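Local atomic coordinates of serpin 2 (Anopheles gambiae, PDB entry 3PZF), a protein that inhibits clip-domain serine proteases that activate phenoloxidase, forming a covalent complex with CLIPB9, and so restrains melanization in the mosquito's immune response. Residues Lys49-Leu54 against Ile108-Phe113; Ala149-Trp154 against Thr178-Ile183; Lys123-Ala128 against His133-Lys138; Ser76-Gln79 against His85-Ser88. One frame throughout, in Å; residues are numbered along the deposited sequence.

Interaction 1 (Lys49-Leu54 against Ile108-Phe113); sequences KILLTL and IATNFF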
loop_
_atom_site.group_PDB
_atom_site.type_symbol
_atom_site.label_atom_id
_atom_site.label_comp_id
_atom_site.label_asym_id
_atom_site.label_seq_id
_atom_site.Cartn_x
_atom_site.Cartn_y
_atom_site.Cartn_z
ATOM N N LYS A 49 -0.742 8.397 2.165
ATOM C CA LYS A 49 -1.003 9.796 1.829
ATOM C C LYS A 49 -2.359 10.243 2.369
ATOM O O LYS A 49 -2.509 11.385 2.807
ATOM C CB LYS A 49 -0.891 10.021 0.321
ATOM C CG LYS A 49 0.499 9.637 -0.188
ATOM C CD LYS A 49 0.758 10.249 -1.599
ATOM C CE LYS A 49 -0.079 9.606 -2.691
ATOM N NZ LYS A 49 0.401 10.073 -4.076
ATOM N N ILE A 50 -3.342 9.350 2.349
ATOM C CA ILE A 50 -4.634 9.650 2.985
ATOM C C ILE A 50 -4.451 9.993 4.490
ATOM O O ILE A 50 -5.075 10.947 4.996
ATOM C CB ILE A 50 -5.631 8.459 2.861
ATOM C CG1 ILE A 50 -6.017 8.201 1.394
ATOM C CG2 ILE A 50 -6.904 8.744 3.665
ATOM C CD1 ILE A 50 -6.601 9.392 0.702
ATOM N N LEU A 51 -3.642 9.212 5.194
ATOM C CA LEU A 51 -3.402 9.439 6.634
ATOM C C LEU A 51 -2.781 10.803 6.859
ATOM O O LEU A 51 -3.162 11.555 7.763
ATOM C CB LEU A 51 -2.436 8.380 7.210
ATOM C CG LEU A 51 -2.915 6.948 7.054
ATOM C CD1 LEU A 51 -1.972 5.951 7.776
ATOM C CD2 LEU A 51 -4.325 6.876 7.615
ATOM N N LEU A 52 -1.784 11.103 6.048
ATOM C CA LEU A 52 -1.103 12.389 6.131
ATOM C C LEU A 52 -2.042 13.539 5.814
ATOM O O LEU A 52 -1.958 14.579 6.446
ATOM C CB LEU A 52 0.102 12.425 5.199
ATOM C CG LEU A 52 1.216 11.431 5.560
ATOM C CD1 LEU A 52 2.299 11.454 4.470
ATOM C CD2 LEU A 52 1.791 11.787 6.928
ATOM N N THR A 53 -2.948 13.347 4.858
ATOM C CA THR A 53 -3.883 14.407 4.503
ATOM C C THR A 53 -4.909 14.568 5.625
ATOM O O THR A 53 -5.281 15.686 5.952
ATOM C CB THR A 53 -4.554 14.147 3.154
ATOM O OG1 THR A 53 -3.533 13.981 2.157
ATOM C CG2 THR A 53 -5.474 15.379 2.740
ATOM N N LEU A 54 -5.317 13.480 6.281
ATOM C CA LEU A 54 -6.233 13.656 7.450
ATOM C C LEU A 54 -5.558 14.457 8.550
ATOM O O LEU A 54 -6.180 15.283 9.221
ATOM C CB LEU A 54 -6.690 12.306 7.978
ATOM C CG LEU A 54 -7.768 11.638 7.102
ATOM C CD1 LEU A 54 -7.789 10.140 7.389
ATOM C CD2 LEU A 54 -9.178 12.269 7.320
ATOM N N ILE A 108 -10.312 0.223 1.740
ATOM C CA ILE A 108 -9.343 0.963 2.533
ATOM C C ILE A 108 -10.064 1.491 3.779
ATOM O O ILE A 108 -11.100 2.158 3.674
ATOM C CB ILE A 108 -8.770 2.128 1.720
ATOM C CG1 ILE A 108 -7.955 1.595 0.531
ATOM C CG2 ILE A 108 -7.902 3.048 2.582
ATOM C CD1 ILE A 108 -7.712 2.724 -0.518
ATOM N N ALA A 109 -9.556 1.161 4.959
ATOM C CA ALA A 109 -10.239 1.536 6.196
ATOM C C ALA A 109 -9.291 2.305 7.095
ATOM O O ALA A 109 -8.139 1.903 7.291
ATOM C CB ALA A 109 -10.786 0.317 6.907
ATOM N N THR A 110 -9.791 3.403 7.662
ATOM C CA THR A 110 -8.945 4.293 8.436
ATOM C C THR A 110 -9.750 4.803 9.627
ATOM O O THR A 110 -10.899 5.224 9.468
ATOM C CB THR A 110 -8.494 5.523 7.570
ATOM O OG1 THR A 110 -7.821 5.090 6.390
ATOM C CG2 THR A 110 -7.568 6.467 8.366
ATOM N N ASN A 111 -9.147 4.765 10.813
ATOM C CA ASN A 111 -9.812 5.184 12.049
ATOM C C ASN A 111 -8.830 5.893 12.982
ATOM O O ASN A 111 -7.745 5.372 13.238
ATOM C CB ASN A 111 -10.367 3.941 12.779
ATOM C CG ASN A 111 -11.497 4.261 13.755
ATOM O OD1 ASN A 111 -11.564 5.349 14.335
ATOM N ND2 ASN A 111 -12.378 3.281 13.966
ATOM N N PHE A 112 -9.217 7.049 13.510
ATOM C CA PHE A 112 -8.545 7.606 14.682
ATOM C C PHE A 112 -9.217 7.022 15.929
ATOM O O PHE A 112 -10.422 7.140 16.087
ATOM C CB PHE A 112 -8.715 9.108 14.790
ATOM C CG PHE A 112 -8.005 9.913 13.733
ATOM C CD1 PHE A 112 -6.783 10.514 14.006
ATOM C CD2 PHE A 112 -8.613 10.158 12.508
ATOM C CE1 PHE A 112 -6.154 11.297 13.031
ATOM C CE2 PHE A 112 -7.999 10.964 11.560
ATOM C CZ PHE A 112 -6.774 11.536 11.831
ATOM N N PHE A 113 -8.439 6.400 16.803
ATOM C CA PHE A 113 -8.942 5.931 18.102
ATOM C C PHE A 113 -8.489 6.936 19.163
ATOM O O PHE A 113 -7.295 7.068 19.443
ATOM C CB PHE A 113 -8.414 4.518 18.384
ATOM C CG PHE A 113 -8.954 3.464 17.436
ATOM C CD1 PHE A 113 -10.214 2.924 17.641
ATOM C CD2 PHE A 113 -8.225 3.047 16.317
ATOM C CE1 PHE A 113 -10.728 1.978 16.790
ATOM C CE2 PHE A 113 -8.739 2.092 15.456
ATOM C CZ PHE A 113 -9.988 1.557 15.686
#

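Interaction 2 (Ala149-Trp154 against Thr178-Ile183); sequences ATINNW and TLVNVI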
loop_
_atom_site.group_PDB
_atom_site.type_symbol
_atom_site.label_atom_id
_atom_site.label_comp_id
_atom_site.label_asym_id
_atom_site.label_seq_id
_atom_site.Cartn_x
_atom_site.Cartn_y
_atom_site.Cartn_z
ATOM N N ALA A 149 -8.363 -4.790 22.038
ATOM C CA ALA A 149 -9.452 -5.633 21.554
ATOM C C ALA A 149 -10.361 -4.852 20.610
ATOM O O ALA A 149 -10.782 -5.356 19.567
ATOM C CB ALA A 149 -10.258 -6.179 22.734
ATOM N N THR A 150 -10.663 -3.615 20.972
ATOM C CA THR A 150 -11.541 -2.808 20.152
ATOM C C THR A 150 -10.890 -2.552 18.792
ATOM O O THR A 150 -11.516 -2.739 17.752
ATOM C CB THR A 150 -11.877 -1.494 20.844
ATOM O OG1 THR A 150 -12.622 -1.770 22.046
ATOM C CG2 THR A 150 -12.707 -0.624 19.928
ATOM N N ILE A 151 -9.631 -2.127 18.808
ATOM C CA ILE A 151 -8.917 -1.830 17.573
ATOM C C ILE A 151 -8.766 -3.090 16.712
ATOM O O ILE A 151 -8.974 -3.048 15.506
ATOM C CB ILE A 151 -7.541 -1.203 17.868
ATOM C CG1 ILE A 151 -7.744 0.185 18.499
ATOM C CG2 ILE A 151 -6.700 -1.110 16.558
ATOM C CD1 ILE A 151 -6.496 0.805 19.065
ATOM N N ASN A 152 -8.434 -4.216 17.334
ATOM C CA ASN A 152 -8.222 -5.442 16.578
ATOM C C ASN A 152 -9.514 -5.981 15.973
ATOM O O ASN A 152 -9.515 -6.446 14.833
ATOM C CB ASN A 152 -7.495 -6.482 17.432
ATOM C CG ASN A 152 -6.070 -6.064 17.733
ATOM O OD1 ASN A 152 -5.461 -5.326 16.956
ATOM N ND2 ASN A 152 -5.537 -6.517 18.846
ATOM N N ASN A 153 -10.622 -5.861 16.693
ATOM C CA ASN A 153 -11.898 -6.298 16.146
ATOM C C ASN A 153 -12.311 -5.394 14.981
ATOM O O ASN A 153 -12.948 -5.839 14.040
ATOM C CB ASN A 153 -12.979 -6.336 17.233
ATOM C CG ASN A 153 -12.721 -7.420 18.278
ATOM O OD1 ASN A 153 -11.862 -8.292 18.094
ATOM N ND2 ASN A 153 -13.471 -7.376 19.376
ATOM N N TRP A 154 -11.923 -4.123 15.042
ATOM C CA TRP A 154 -12.217 -3.189 13.972
ATOM C C TRP A 154 -11.425 -3.587 12.726
ATOM O O TRP A 154 -11.939 -3.552 11.603
ATOM C CB TRP A 154 -11.878 -1.762 14.420
ATOM C CG TRP A 154 -12.065 -0.726 13.362
ATOM C CD1 TRP A 154 -13.205 -0.016 13.087
ATOM C CD2 TRP A 154 -11.076 -0.278 12.436
ATOM N NE1 TRP A 154 -12.984 0.838 12.027
ATOM C CE2 TRP A 154 -11.681 0.704 11.615
ATOM C CE3 TRP A 154 -9.736 -0.609 12.219
ATOM C CZ2 TRP A 154 -10.992 1.354 10.608
ATOM C CZ3 TRP A 154 -9.050 0.046 11.217
ATOM C CH2 TRP A 154 -9.678 1.008 10.417
ATOM N N THR A 178 -4.417 7.195 18.379
ATOM C CA THR A 178 -3.737 6.239 17.515
ATOM C C THR A 178 -4.479 6.248 16.191
ATOM O O THR A 178 -5.704 6.210 16.162
ATOM C CB THR A 178 -3.739 4.821 18.097
ATOM O OG1 THR A 178 -3.126 4.833 19.401
ATOM C CG2 THR A 178 -2.935 3.870 17.217
ATOM N N LEU A 179 -3.737 6.336 15.096
ATOM C CA LEU A 179 -4.345 6.449 13.789
ATOM C C LEU A 179 -4.022 5.125 13.125
ATOM O O LEU A 179 -2.850 4.771 13.025
ATOM C CB LEU A 179 -3.707 7.605 13.013
ATOM C CG LEU A 179 -4.131 7.795 11.554
ATOM C CD1 LEU A 179 -5.642 7.856 11.395
ATOM C CD2 LEU A 179 -3.499 9.075 10.970
ATOM N N VAL A 180 -5.046 4.401 12.671
ATOM C CA VAL A 180 -4.865 3.032 12.174
ATOM C C VAL A 180 -5.411 2.955 10.769
ATOM O O VAL A 180 -6.492 3.453 10.509
ATOM C CB VAL A 180 -5.627 2.023 13.066
ATOM C CG1 VAL A 180 -5.471 0.594 12.521
ATOM C CG2 VAL A 180 -5.104 2.082 14.482
ATOM N N ASN A 181 -4.649 2.354 9.856
ATOM C CA ASN A 181 -5.117 2.129 8.511
ATOM C C ASN A 181 -4.877 0.684 8.088
ATOM O O ASN A 181 -3.813 0.128 8.330
ATOM C CB ASN A 181 -4.401 3.055 7.527
ATOM C CG ASN A 181 -4.733 2.731 6.085
ATOM O OD1 ASN A 181 -5.772 3.144 5.556
ATOM N ND2 ASN A 181 -3.871 1.983 5.451
ATOM N N VAL A 182 -5.876 0.089 7.452
ATOM C CA VAL A 182 -5.726 -1.243 6.887
ATOM C C VAL A 182 -6.320 -1.250 5.486
ATOM O O VAL A 182 -7.096 -0.378 5.104
ATOM C CB VAL A 182 -6.391 -2.358 7.749
ATOM C CG1 VAL A 182 -5.702 -2.473 9.116
ATOM C CG2 VAL A 182 -7.870 -2.077 7.947
ATOM N N ILE A 183 -5.933 -2.250 4.706
ATOM C CA ILE A 183 -6.411 -2.359 3.340
ATOM C C ILE A 183 -6.609 -3.827 3.035
ATOM O O ILE A 183 -5.916 -4.678 3.598
ATOM C CB ILE A 183 -5.429 -1.761 2.334
ATOM C CG1 ILE A 183 -6.065 -1.757 0.935
ATOM C CG2 ILE A 183 -4.112 -2.558 2.360
ATOM C CD1 ILE A 183 -5.240 -0.997 -0.120
#

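Interaction 3 (Lys123-Ala128 against His133-Lys138); sequences KYQQIA and HAMLEK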
loop_
_atom_site.group_PDB
_atom_site.type_symbol
_atom_site.label_atom_id
_atom_site.label_comp_id
_atom_site.label_asym_id
_atom_site.label_seq_id
_atom_site.Cartn_x
_atom_site.Cartn_y
_atom_site.Cartn_z
ATOM N N LYS A 123 -17.583 18.834 12.736
ATOM C CA LYS A 123 -17.292 19.136 11.351
ATOM C C LYS A 123 -16.112 18.258 10.882
ATOM O O LYS A 123 -16.077 17.820 9.732
ATOM C CB LYS A 123 -17.038 20.632 11.187
ATOM C CG LYS A 123 -18.314 21.434 11.489
ATOM C CD LYS A 123 -18.188 22.897 11.168
ATOM C CE LYS A 123 -19.492 23.614 11.617
ATOM N NZ LYS A 123 -19.336 25.071 11.643
ATOM N N TYR A 124 -15.182 17.934 11.780
ATOM C CA TYR A 124 -14.049 17.068 11.385
ATOM C C TYR A 124 -14.487 15.627 11.089
ATOM O O TYR A 124 -14.067 15.042 10.097
ATOM C CB TYR A 124 -12.934 17.050 12.450
ATOM C CG TYR A 124 -11.707 16.320 11.933
ATOM C CD1 TYR A 124 -10.767 16.984 11.149
ATOM C CD2 TYR A 124 -11.517 14.970 12.180
ATOM C CE1 TYR A 124 -9.653 16.319 10.628
ATOM C CE2 TYR A 124 -10.399 14.305 11.676
ATOM C CZ TYR A 124 -9.482 14.987 10.895
ATOM O OH TYR A 124 -8.394 14.335 10.370
ATOM N N GLN A 125 -15.315 15.032 11.945
ATOM C CA GLN A 125 -15.836 13.700 11.655
ATOM C C GLN A 125 -16.539 13.745 10.290
ATOM O O GLN A 125 -16.372 12.851 9.474
ATOM C CB GLN A 125 -16.780 13.215 12.784
ATOM C CG GLN A 125 -17.416 11.823 12.538
ATOM C CD GLN A 125 -16.693 10.657 13.231
ATOM O OE1 GLN A 125 -16.463 10.677 14.451
ATOM N NE2 GLN A 125 -16.382 9.621 12.467
ATOM N N GLN A 126 -17.288 14.813 10.016
ATOM C CA GLN A 126 -17.960 14.973 8.718
ATOM C C GLN A 126 -16.999 14.910 7.522
ATOM O O GLN A 126 -17.194 14.105 6.602
ATOM C CB GLN A 126 -18.733 16.302 8.677
ATOM N N ILE A 127 -15.984 15.773 7.509
ATOM C CA ILE A 127 -15.011 15.769 6.408
ATOM C C ILE A 127 -14.303 14.426 6.309
ATOM O O ILE A 127 -14.080 13.900 5.222
ATOM C CB ILE A 127 -13.954 16.867 6.597
ATOM C CG1 ILE A 127 -14.607 18.251 6.520
ATOM C CG2 ILE A 127 -12.889 16.778 5.516
ATOM C CD1 ILE A 127 -15.511 18.404 5.356
ATOM N N ALA A 128 -13.941 13.857 7.443
ATOM C CA ALA A 128 -13.179 12.614 7.429
ATOM C C ALA A 128 -13.985 11.509 6.750
ATOM O O ALA A 128 -13.463 10.811 5.885
ATOM C CB ALA A 128 -12.790 12.213 8.847
ATOM N N HIS A 133 -13.160 8.858 3.664
ATOM C CA HIS A 133 -13.705 7.571 4.056
ATOM C C HIS A 133 -12.992 7.029 5.291
ATOM O O HIS A 133 -12.624 5.851 5.362
ATOM C CB HIS A 133 -13.658 6.629 2.856
ATOM C CG HIS A 133 -14.508 7.122 1.727
ATOM N ND1 HIS A 133 -15.886 7.123 1.787
ATOM C CD2 HIS A 133 -14.184 7.714 0.552
ATOM C CE1 HIS A 133 -16.374 7.647 0.676
ATOM N NE2 HIS A 133 -15.361 8.016 -0.089
ATOM N N ALA A 134 -12.812 7.937 6.245
ATOM C CA ALA A 134 -12.190 7.670 7.541
ATOM C C ALA A 134 -13.151 8.018 8.677
ATOM O O ALA A 134 -14.057 8.849 8.511
ATOM C CB ALA A 134 -10.926 8.503 7.669
ATOM N N MET A 135 -12.947 7.409 9.846
ATOM C CA MET A 135 -13.818 7.674 10.988
ATOM C C MET A 135 -12.992 7.894 12.252
ATOM O O MET A 135 -11.774 7.699 12.240
ATOM C CB MET A 135 -14.793 6.514 11.182
ATOM C CG MET A 135 -15.796 6.391 10.046
ATOM S SD MET A 135 -17.116 5.193 10.346
ATOM C CE MET A 135 -16.661 3.891 9.190
ATOM N N LEU A 136 -13.669 8.346 13.308
ATOM C CA LEU A 136 -13.068 8.515 14.618
ATOM C C LEU A 136 -13.953 7.843 15.651
ATOM O O LEU A 136 -15.178 7.993 15.632
ATOM C CB LEU A 136 -12.917 10.002 14.959
ATOM C CG LEU A 136 -12.108 10.781 13.912
ATOM C CD1 LEU A 136 -13.022 11.474 12.885
ATOM C CD2 LEU A 136 -11.206 11.804 14.577
ATOM N N GLU A 137 -13.312 7.148 16.573
ATOM C CA GLU A 137 -14.003 6.417 17.638
ATOM C C GLU A 137 -13.344 6.700 18.981
ATOM O O GLU A 137 -12.129 6.823 19.056
ATOM C CB GLU A 137 -13.888 4.934 17.309
ATOM C CG GLU A 137 -14.697 3.996 18.165
ATOM C CD GLU A 137 -14.612 2.575 17.635
ATOM O OE1 GLU A 137 -14.572 1.639 18.453
ATOM O OE2 GLU A 137 -14.579 2.405 16.394
ATOM N N LYS A 138 -14.138 6.769 20.048
ATOM C CA LYS A 138 -13.617 7.019 21.395
ATOM C C LYS A 138 -13.270 5.699 22.074
ATOM O O LYS A 138 -14.020 4.735 22.003
ATOM C CB LYS A 138 -14.646 7.765 22.258
ATOM C CG LYS A 138 -15.268 8.996 21.606
ATOM C CD LYS A 138 -14.217 10.002 21.126
ATOM C CE LYS A 138 -13.383 10.552 22.277
ATOM N NZ LYS A 138 -14.203 11.224 23.314
#

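Interaction 4 (Ser76-Gln79 against His85-Ser88); sequences SVIQ and HTRS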
loop_
_atom_site.group_PDB
_atom_site.type_symbol
_atom_site.label_atom_id
_atom_site.label_comp_id
_atom_site.label_asym_id
_atom_site.label_seq_id
_atom_site.Cartn_x
_atom_site.Cartn_y
_atom_site.Cartn_z
ATOM N N SER A 76 4.203 17.446 -0.335
ATOM C CA SER A 76 4.196 16.646 -1.556
ATOM C C SER A 76 3.017 15.680 -1.597
ATOM O O SER A 76 2.910 14.835 -2.488
ATOM C CB SER A 76 5.499 15.863 -1.679
ATOM O OG SER A 76 5.621 14.917 -0.630
ATOM N N VAL A 77 2.142 15.809 -0.617
ATOM C CA VAL A 77 0.965 14.984 -0.519
ATOM C C VAL A 77 -0.295 15.819 -0.729
ATOM O O VAL A 77 -1.342 15.299 -1.100
ATOM C CB VAL A 77 0.947 14.302 0.878
ATOM C CG1 VAL A 77 -0.464 14.190 1.441
ATOM C CG2 VAL A 77 1.645 12.970 0.817
ATOM N N ILE A 78 -0.196 17.125 -0.508
ATOM C CA ILE A 78 -1.343 18.016 -0.640
ATOM C C ILE A 78 -1.432 18.580 -2.058
ATOM O O ILE A 78 -0.407 18.768 -2.711
ATOM C CB ILE A 78 -1.254 19.187 0.384
ATOM C CG1 ILE A 78 -1.273 18.637 1.821
ATOM C CG2 ILE A 78 -2.368 20.221 0.152
ATOM C CD1 ILE A 78 -2.344 17.582 2.095
ATOM N N GLN A 79 -2.657 18.863 -2.515
ATOM C CA GLN A 79 -2.883 19.325 -3.875
ATOM C C GLN A 79 -2.904 20.836 -3.953
ATOM O O GLN A 79 -3.838 21.471 -3.472
ATOM C CB GLN A 79 -4.207 18.779 -4.412
ATOM C CG GLN A 79 -4.264 17.263 -4.490
ATOM C CD GLN A 79 -3.091 16.666 -5.246
ATOM O OE1 GLN A 79 -2.426 15.764 -4.745
ATOM N NE2 GLN A 79 -2.835 17.165 -6.462
ATOM N N HIS A 85 -9.605 21.281 -3.574
ATOM C CA HIS A 85 -9.007 20.406 -4.579
ATOM C C HIS A 85 -8.505 19.147 -3.906
ATOM O O HIS A 85 -8.527 18.065 -4.488
ATOM C CB HIS A 85 -7.807 21.062 -5.247
ATOM C CG HIS A 85 -7.273 20.289 -6.419
ATOM N ND1 HIS A 85 -7.954 19.231 -6.989
ATOM C CD2 HIS A 85 -6.134 20.431 -7.139
ATOM C CE1 HIS A 85 -7.251 18.749 -7.999
ATOM N NE2 HIS A 85 -6.143 19.460 -8.113
ATOM N N THR A 86 -7.989 19.304 -2.688
ATOM C CA THR A 86 -7.372 18.172 -1.998
ATOM C C THR A 86 -8.444 17.141 -1.676
ATOM O O THR A 86 -8.264 15.946 -1.928
ATOM C CB THR A 86 -6.629 18.633 -0.721
ATOM O OG1 THR A 86 -5.539 19.487 -1.096
ATOM C CG2 THR A 86 -6.077 17.455 0.084
ATOM N N ARG A 87 -9.558 17.608 -1.131
ATOM C CA ARG A 87 -10.676 16.746 -0.820
ATOM C C ARG A 87 -11.206 16.040 -2.064
ATOM O O ARG A 87 -11.363 14.836 -2.039
ATOM C CB ARG A 87 -11.787 17.536 -0.147
ATOM C CG ARG A 87 -11.452 17.888 1.294
ATOM C CD ARG A 87 -12.398 19.013 1.838
ATOM N NE ARG A 87 -11.953 19.433 3.166
ATOM C CZ ARG A 87 -12.513 20.420 3.869
ATOM N NH1 ARG A 87 -13.553 21.081 3.378
ATOM N NH2 ARG A 87 -12.034 20.739 5.067
ATOM N N SER A 88 -11.488 16.769 -3.140
ATOM C CA SER A 88 -12.088 16.136 -4.314
ATOM C C SER A 88 -11.117 15.164 -4.964
ATOM O O SER A 88 -11.527 14.134 -5.463
ATOM C CB SER A 88 -12.598 17.163 -5.337
ATOM O OG SER A 88 -11.580 18.065 -5.709
#

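Interaction 1 (Lys49-Leu54 against Ile108-Phe113)
Leu51 and Leu54 of helix 49-54 lie beside Thr110 and Phe112 of strand 108-113, where the two axes run in the same general direction, 33° apart, and come within 10.2 Å of each other. Thr110 is the hub. Its methyl CG2 meets both leucines: the Leu51 side chain crosses it obliquely, CD2 3.4 Å from Thr110 CG2, closer than usual van der Waals contact, while Leu54 CD1 meets it tip to tip. The chi1 of Thr110 (-57°) sets CG2 anti to the backbone N, and its hydroxyl OG1 is hydrogen-bonded to Asn181 on the neighbouring strand. Threonine therefore suits this place, since one branch joins the apolar layer and the other finds a polar side chain on the next strand. The pairing belongs to the serpin core, in which helix 45-58 underlies the large central sheet known as sheet A. Two residues along the strand from Thr110, Phe112 brings the far end of its ring to the helix, with Leu54 CB at the ring edge, near its plane, 3.9 Å from CZ. Inside the helix, Thr53 OG1 donates to Lys49 O at 2.9 Å. The same carbonyl accepts Thr53 N from the opposite face of its plane, so two bonds hold that oxygen.

Interaction 2 (Ala149-Trp154 against Thr178-Ile183)
The closest meeting is between Trp154 and Val180, where the indole atom CZ3 comes 3.8 Å from the methyl CG1. The other methyl of that valine, CG2, packs against Ile151 CG2 at 4.1 Å. A second valine, Val182, brings CG2 to the same Trp154 CZ3, also at 4.1 Å. Val180 CG1 and Val182 CG2 both approach the indole obliquely, and the tryptophan and valine side chains slide past one another in opposite directions. Trp154 gets its six-membered ring down to the strand because CG stands anti to the backbone N (chi1 176°), extending the indole across from helix to sheet. Branched valines suit the strand: Val180 spreads its two methyls, one to the tryptophan and one to Ile151, about a turn before Trp154.

Beyond this apolar shell, Phe113 of the adjacent strand meets the Trp154 indole edge-to-face and also touches Ile151 and Val180. At the flank of the helix, the amide of Asn152 is hydrogen-bonded to Ile166 N and Val167 O. Asn181 points away from this helix and touches Ser47 and Leu51 of helix 45-58 on the other face. The axes approach to 10.5 Å at the closest, 24° from parallel. A helix laid over the face of central sheet A, against the strand next to which the reactive loop inserts during inhibition, is characteristic of serpins, where it is called helix F.

Interaction 3 (Lys123-Ala128 against His133-Lys138)
Tyr124 turns the edge of its ring, not a face, to Leu136: CD1 of the leucine lies near the ring plane, 3.9 Å from Tyr124 CD2, and CD2 of the leucine is equally near Tyr124 CE2. The two side chains cross at about a right angle. The Gln125 and Leu136 side chains slide past each other in opposite directions, bringing the end of the glutamine to the backbone at Met135 and Leu136. These contacts close the second half of a beta-alpha-beta crossover of the serpin fold, in which helix 122-132 links two parallel neighbouring strands, 105-115 and 134-139, of sheet A. Leucine suits the centre of the contact because its forked end reaches the ring, the aliphatic part of Gln125 and Ala128 CB together, the last at 4.1 Å from CD1. Tyr124 CG is anti to the backbone N (chi1 -172°), which carries the ring inward until its hydroxyl is hydrogen-bonded to Leu54 O of helix 45-58. Small residues serve where the chain reverses, and the CA atoms of Ala128 and Ala134 stand only 5.0 Å apart. His133 takes a positive phi there, ending the helix. Across this turn Ala134 N donates to Ala128 O at 3.0 Å, nearly straight at 170°, with the donor 51° out of the carbonyl plane.

Interaction 4 (Ser76-Gln79 against His85-Ser88)
Thr86 OG1 is held by two polar partners: it accepts from Gln79 N across the contact at 3.3 Å, and it is hydrogen-bonded to Asn82 O one turn earlier. The bond from Gln79 is long and somewhat bent, with an N-H...O angle of 150°. Ile78 CG2 lies 3.5 Å from the same oxygen, so the hydroxyl sits in a partly apolar setting, while the threonine methyl faces inward to Thr53 of helix 45-58. Chi1 of Thr86 (-64°) sets OG1 anti to the carbonyl carbon, on the side along which the loop 76-79 passes.

Beside it, the imidazole of His85 receives Gln79 CB over one face in a CH-pi contact, 4.1 Å from CB to the ring centroid and 28° off the normal. The histidine chi1 of -172° carries the imidazole away from the backbone N, with one face against Gln79 CB. Gln79 suits this place in two ways, since its aliphatic root lies on the ring while OE1 farther out bonds Gln22. The contact fastens the irregular chain after helix 69-73 to the first turns of helix 83-98, called helix D in serpins. A threonine hydroxyl, able to donate and accept at once, thus serves the carbonyl of Asn82, just before the helix, and a loop peptide N-H together.

Three of the four contacts involve strands of sheet A. Interactions 1 and 2 use strands 105-115 and 177-188, antiparallel neighbours in the sheet, with helices 45-58 and 144-158 on opposite faces; their centres are about 11 Å apart. Interaction 3, its centre about 10 Å from that of interaction 1, adds strand 134-139 at the other side of strand 105-115. Interaction 4 lies off the sheet, its centre about 14 Å from that of interaction 1 and about 25 Å from that of interaction 2, and touches helix 45-58 through Thr53. Along the chain it is nested inside the loop that interaction 1 closes; interactions 3 and 2 follow. They form part of the helical packing around the sheet that, in inhibitory serpins, opens to accept the reactive loop.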